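Local coordinates for protein DTDP-4-dehydrorhamnose reductase, rfbD ortholog (Clostridium acetobutylicum, PDB 1VL0) that probably catalyses the NAD(P)H-dependent reduction of dTDP-6-deoxy-L-lyxo-4-hexulose to dTDP-L-rhamnose, a step of dTDP-L-rhamnose biosynthesis, at residues I108-E120 with V131-E145. Residues are numbered along the deposited sequence; the frame is centred on the assembly and turned at random.
Sequences IVQISTDYVFDGE and VNPQSAYGKTKLEGE. With NAI (1,4-dihydronicotinamide adenine dinucleotide), chain D.
Strand 108-113 and helix 136-145 run roughly antiparallel, at 147°, their axes 8.2 Å apart at closest approach; beyond the strand the backbones close in, and Y115 O meets G138 CA in a CA-H...O contact (3.4 Å). There N132 N bonds V116 O in the carbonyl plane (2.8 Å), while N132 ND2 reaches D118 OD2 on its anti side. S135 OG caps the helix by accepting from G138 N. Y137 turns an edge to the face of Y115 in a T-shaped pair, planes at 76°, and K141 CG lies over one face of Y137, toward its rim. K141 packs CB and CG against T113 CG2, then bends at chi2 and chi3 and crosses to the strand, bringing NZ to I111 O (2.8 Å), to a water shared with Q110 NE2, and to both nicotinamide-ribose hydroxyls; N69 holds Q110 OE1. Y137 OH shares a hydrogen bond with O2D of that ribose (2.8 Å). Farther along the helix, S112 OG donates to the anti lone pair of E145 OE2 (2.5 Å), whose carboxylate also pairs with R159. T113 OG1 lies 3.3 Å from NAI C5N, beside the cofactor-binding YxxxK pair, consistent with the Ser/Thr-Tyr-Lys active site of Rossmann-fold extended short-chain dehydrogenases/reductases.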
# COMPACT_ATOMS: atom_id res chain seq x y z
N ILE A 108 -6.31 -7.13 14.01
CA ILE A 108 -7.58 -6.63 13.63
C ILE A 108 -8.17 -7.46 12.50
O ILE A 108 -7.49 -7.71 11.49
CB ILE A 108 -7.54 -5.11 13.26
CG1 ILE A 108 -8.91 -4.68 12.72
CG2 ILE A 108 -6.46 -4.77 12.22
CD1 ILE A 108 -9.16 -3.26 12.71
N VAL A 109 -9.43 -7.89 12.67
CA VAL A 109 -10.19 -8.46 11.57
C VAL A 109 -11.15 -7.38 11.11
O VAL A 109 -11.90 -6.82 11.88
CB VAL A 109 -11.01 -9.70 11.92
CG1 VAL A 109 -11.79 -10.21 10.76
CG2 VAL A 109 -10.10 -10.82 12.42
N GLN A 110 -11.12 -7.11 9.82
CA GLN A 110 -12.04 -6.15 9.18
C GLN A 110 -12.90 -6.87 8.12
O GLN A 110 -12.39 -7.46 7.15
CB GLN A 110 -11.21 -5.10 8.49
CG GLN A 110 -11.96 -4.20 7.49
CD GLN A 110 -13.02 -3.36 8.15
OE1 GLN A 110 -13.05 -3.22 9.38
NE2 GLN A 110 -13.88 -2.79 7.33
N ILE A 111 -14.20 -6.82 8.32
CA ILE A 111 -15.08 -7.47 7.41
C ILE A 111 -15.44 -6.49 6.28
O ILE A 111 -15.78 -5.32 6.53
CB ILE A 111 -16.38 -7.97 8.13
CG1 ILE A 111 -16.07 -8.78 9.40
CG2 ILE A 111 -17.21 -8.81 7.12
CD1 ILE A 111 -15.45 -10.14 9.20
N SER A 112 -15.35 -6.98 5.05
CA SER A 112 -15.55 -6.15 3.89
C SER A 112 -16.50 -6.85 2.89
O SER A 112 -17.24 -7.78 3.24
CB SER A 112 -14.19 -5.83 3.23
OG SER A 112 -14.26 -4.74 2.28
N THR A 113 -16.46 -6.39 1.63
CA THR A 113 -17.55 -6.59 0.69
C THR A 113 -17.10 -6.86 -0.74
O THR A 113 -16.08 -6.38 -1.21
CB THR A 113 -18.54 -5.37 0.76
OG1 THR A 113 -19.62 -5.52 -0.18
CG2 THR A 113 -17.86 -4.08 0.37
N ASP A 114 -17.90 -7.66 -1.43
CA ASP A 114 -17.83 -7.81 -2.90
C ASP A 114 -18.12 -6.54 -3.68
O ASP A 114 -17.77 -6.44 -4.83
CB ASP A 114 -18.85 -8.91 -3.35
CG ASP A 114 -20.33 -8.53 -3.07
OD1 ASP A 114 -20.66 -8.14 -1.93
OD2 ASP A 114 -21.23 -8.59 -3.94
N TYR A 115 -18.71 -5.53 -3.05
CA TYR A 115 -18.92 -4.23 -3.73
C TYR A 115 -17.63 -3.44 -3.97
O TYR A 115 -17.66 -2.36 -4.54
CB TYR A 115 -19.89 -3.35 -2.92
CG TYR A 115 -21.37 -3.62 -3.20
CD1 TYR A 115 -21.95 -4.80 -2.80
CD2 TYR A 115 -22.16 -2.68 -3.84
CE1 TYR A 115 -23.28 -5.05 -3.05
CE2 TYR A 115 -23.47 -2.92 -4.09
CZ TYR A 115 -24.03 -4.12 -3.67
OH TYR A 115 -25.36 -4.39 -3.92
N VAL A 116 -16.47 -3.95 -3.54
CA VAL A 116 -15.19 -3.33 -3.94
C VAL A 116 -14.88 -3.58 -5.41
O VAL A 116 -14.02 -2.93 -5.95
CB VAL A 116 -14.00 -3.76 -3.06
CG1 VAL A 116 -14.28 -3.41 -1.57
CG2 VAL A 116 -13.66 -5.22 -3.20
N PHE A 117 -15.57 -4.53 -6.02
CA PHE A 117 -15.39 -4.86 -7.45
C PHE A 117 -16.49 -4.19 -8.28
O PHE A 117 -17.47 -3.73 -7.72
CB PHE A 117 -15.40 -6.36 -7.61
CG PHE A 117 -14.29 -7.03 -6.85
CD1 PHE A 117 -12.97 -6.89 -7.26
CD2 PHE A 117 -14.55 -7.82 -5.74
CE1 PHE A 117 -11.95 -7.54 -6.60
CE2 PHE A 117 -13.52 -8.45 -5.06
CZ PHE A 117 -12.22 -8.28 -5.46
N ASP A 118 -16.27 -4.05 -9.58
CA ASP A 118 -17.21 -3.31 -10.44
C ASP A 118 -18.37 -4.14 -11.01
O ASP A 118 -19.29 -3.60 -11.57
CB ASP A 118 -16.48 -2.57 -11.58
CG ASP A 118 -15.70 -3.48 -12.52
OD1 ASP A 118 -15.93 -4.71 -12.55
OD2 ASP A 118 -14.80 -3.03 -13.25
N GLY A 119 -18.33 -5.46 -10.85
CA GLY A 119 -19.41 -6.31 -11.33
C GLY A 119 -19.32 -6.70 -12.79
O GLY A 119 -20.21 -7.33 -13.32
N GLU A 120 -18.24 -6.34 -13.44
CA GLU A 120 -18.08 -6.65 -14.86
C GLU A 120 -17.32 -7.93 -15.05
O GLU A 120 -17.15 -8.33 -16.16
CB GLU A 120 -17.38 -5.48 -15.59
CG GLU A 120 -18.27 -4.24 -15.75
CD GLU A 120 -19.62 -4.57 -16.40
OE1 GLU A 120 -19.63 -4.97 -17.60
OE2 GLU A 120 -20.67 -4.47 -15.70
N VAL A 131 -9.69 -4.07 -7.74
CA VAL A 131 -10.87 -3.44 -7.19
C VAL A 131 -11.24 -2.25 -8.05
O VAL A 131 -10.38 -1.70 -8.75
CB VAL A 131 -10.62 -3.01 -5.72
CG1 VAL A 131 -10.29 -4.23 -4.89
CG2 VAL A 131 -9.49 -1.95 -5.65
N ASN A 132 -12.51 -1.89 -8.05
CA ASN A 132 -13.02 -0.79 -8.88
C ASN A 132 -14.47 -0.43 -8.47
O ASN A 132 -15.41 -0.51 -9.28
CB ASN A 132 -12.96 -1.14 -10.36
CG ASN A 132 -13.30 0.04 -11.24
OD1 ASN A 132 -13.06 1.17 -10.85
ND2 ASN A 132 -13.87 -0.21 -12.43
N PRO A 133 -14.66 -0.01 -7.22
CA PRO A 133 -15.99 0.21 -6.67
C PRO A 133 -16.74 1.26 -7.47
O PRO A 133 -16.16 2.28 -7.81
CB PRO A 133 -15.72 0.69 -5.24
CG PRO A 133 -14.36 1.18 -5.26
CD PRO A 133 -13.61 0.34 -6.26
N GLN A 134 -18.02 0.99 -7.73
CA GLN A 134 -18.89 1.88 -8.47
C GLN A 134 -20.00 2.43 -7.58
O GLN A 134 -20.91 3.06 -8.07
CB GLN A 134 -19.54 1.12 -9.62
CG GLN A 134 -18.57 0.45 -10.57
CD GLN A 134 -17.71 1.46 -11.30
OE1 GLN A 134 -18.21 2.42 -11.89
NE2 GLN A 134 -16.39 1.25 -11.23
N SER A 135 -19.92 2.20 -6.29
CA SER A 135 -20.92 2.70 -5.36
C SER A 135 -20.24 3.41 -4.19
O SER A 135 -19.07 3.15 -3.91
CB SER A 135 -21.75 1.52 -4.86
OG SER A 135 -21.01 0.61 -4.08
N ALA A 136 -20.98 4.28 -3.50
CA ALA A 136 -20.49 4.86 -2.21
C ALA A 136 -20.20 3.80 -1.15
O ALA A 136 -19.22 3.86 -0.41
CB ALA A 136 -21.49 5.85 -1.66
N TYR A 137 -21.09 2.84 -1.04
CA TYR A 137 -20.87 1.75 -0.12
C TYR A 137 -19.54 1.07 -0.45
O TYR A 137 -18.70 0.89 0.41
CB TYR A 137 -22.02 0.76 -0.21
CG TYR A 137 -21.81 -0.47 0.65
CD1 TYR A 137 -21.72 -0.36 2.03
CD2 TYR A 137 -21.68 -1.72 0.08
CE1 TYR A 137 -21.52 -1.48 2.80
CE2 TYR A 137 -21.47 -2.87 0.84
CZ TYR A 137 -21.38 -2.76 2.18
OH TYR A 137 -21.19 -3.90 2.92
N GLY A 138 -19.35 0.69 -1.71
CA GLY A 138 -18.12 -0.00 -2.07
C GLY A 138 -16.85 0.84 -1.87
O GLY A 138 -15.81 0.36 -1.43
N LYS A 139 -16.95 2.10 -2.23
CA LYS A 139 -15.81 3.00 -2.18
C LYS A 139 -15.37 3.23 -0.74
O LYS A 139 -14.20 3.18 -0.43
CB LYS A 139 -16.17 4.33 -2.86
CG LYS A 139 -15.18 5.48 -2.59
CD LYS A 139 -13.72 5.18 -3.06
CE LYS A 139 -12.82 6.43 -2.89
NZ LYS A 139 -11.44 6.25 -3.49
N THR A 140 -16.34 3.46 0.13
CA THR A 140 -16.06 3.68 1.58
C THR A 140 -15.57 2.43 2.30
O THR A 140 -14.71 2.53 3.15
CB THR A 140 -17.31 4.22 2.31
OG1 THR A 140 -18.42 3.29 2.24
CG2 THR A 140 -17.77 5.55 1.68
N LYS A 141 -16.12 1.27 1.97
CA LYS A 141 -15.61 0.01 2.52
C LYS A 141 -14.19 -0.23 2.01
O LYS A 141 -13.36 -0.68 2.74
CB LYS A 141 -16.49 -1.18 2.13
CG LYS A 141 -17.89 -1.18 2.70
CD LYS A 141 -17.86 -1.48 4.23
CE LYS A 141 -17.39 -2.90 4.55
NZ LYS A 141 -17.40 -3.13 6.03
N LEU A 142 -13.92 0.06 0.75
CA LEU A 142 -12.54 -0.10 0.23
C LEU A 142 -11.51 0.76 0.96
O LEU A 142 -10.43 0.32 1.28
CB LEU A 142 -12.47 0.20 -1.26
CG LEU A 142 -11.07 0.08 -1.87
CD1 LEU A 142 -10.56 -1.32 -1.88
CD2 LEU A 142 -11.08 0.61 -3.29
N GLU A 143 -11.86 2.01 1.19
CA GLU A 143 -10.97 2.89 1.90
C GLU A 143 -10.75 2.39 3.32
O GLU A 143 -9.65 2.53 3.85
CB GLU A 143 -11.50 4.34 1.87
CG GLU A 143 -11.48 4.94 0.46
CD GLU A 143 -10.09 5.04 -0.15
OE1 GLU A 143 -9.06 5.07 0.62
OE2 GLU A 143 -10.04 5.15 -1.40
N GLY A 144 -11.77 1.79 3.89
CA GLY A 144 -11.64 1.11 5.20
C GLY A 144 -10.57 0.04 5.12
O GLY A 144 -9.71 -0.02 5.94
N GLU A 145 -10.60 -0.79 4.07
CA GLU A 145 -9.56 -1.82 3.87
C GLU A 145 -8.18 -1.22 3.81
O GLU A 145 -7.24 -1.71 4.43
CB GLU A 145 -9.77 -2.60 2.57
CG GLU A 145 -11.05 -3.40 2.46
CD GLU A 145 -11.05 -4.35 1.26
OE1 GLU A 145 -9.99 -4.44 0.60
OE2 GLU A 145 -12.09 -5.01 1.02
PA NAI D . -25.53 -5.65 10.48
O1A NAI D . -26.12 -4.49 9.72
O2A NAI D . -26.51 -6.78 10.72
O5B NAI D . -24.86 -5.04 11.80
C5B NAI D . -23.96 -3.97 11.65
C4B NAI D . -23.75 -3.23 12.97
O4B NAI D . -23.15 -1.96 12.72
C3B NAI D . -25.02 -2.90 13.75
O3B NAI D . -25.06 -3.64 14.95
C2B NAI D . -24.88 -1.39 13.98
O2B NAI D . -25.52 -0.90 15.15
C1B NAI D . -23.36 -1.27 13.93
N9A NAI D . -22.76 0.08 13.96
C8A NAI D . -23.15 1.13 13.19
N7A NAI D . -22.39 2.20 13.52
C5A NAI D . -21.53 1.87 14.51
C6A NAI D . -20.56 2.61 15.19
N6A NAI D . -20.36 3.89 14.92
N1A NAI D . -19.81 2.00 16.16
C2A NAI D . -20.02 0.65 16.46
N3A NAI D . -20.99 -0.08 15.81
C4A NAI D . -21.74 0.52 14.82
O3 NAI D . -24.22 -6.14 9.70
PN NAI D . -23.95 -7.60 9.05
O1N NAI D . -23.40 -8.53 10.06
O2N NAI D . -25.06 -7.91 8.13
O5D NAI D . -22.61 -7.23 8.23
C5D NAI D . -21.35 -7.58 8.78
C4D NAI D . -20.26 -7.15 7.84
O4D NAI D . -20.41 -7.78 6.54
C3D NAI D . -20.23 -5.64 7.62
O3D NAI D . -18.89 -5.28 7.82
C2D NAI D . -20.67 -5.43 6.17
O2D NAI D . -20.12 -4.32 5.46
C1D NAI D . -20.24 -6.76 5.55
N1N NAI D . -21.02 -7.15 4.38
C2N NAI D . -22.32 -7.58 4.57
C3N NAI D . -23.05 -7.98 3.45
C7N NAI D . -24.54 -8.11 3.53
O7N NAI D . -25.18 -8.80 2.48
N7N NAI D . -25.21 -7.59 4.56
C4N NAI D . -22.45 -7.94 2.18
C5N NAI D . -21.14 -7.50 2.01
C6N NAI D . -20.45 -7.11 3.15
O HOH W 1 -16.24 -1.08 7.25
O HOH W 2 -13.83 -2.67 4.50
O HOH W 3 -19.47 -0.86 -5.88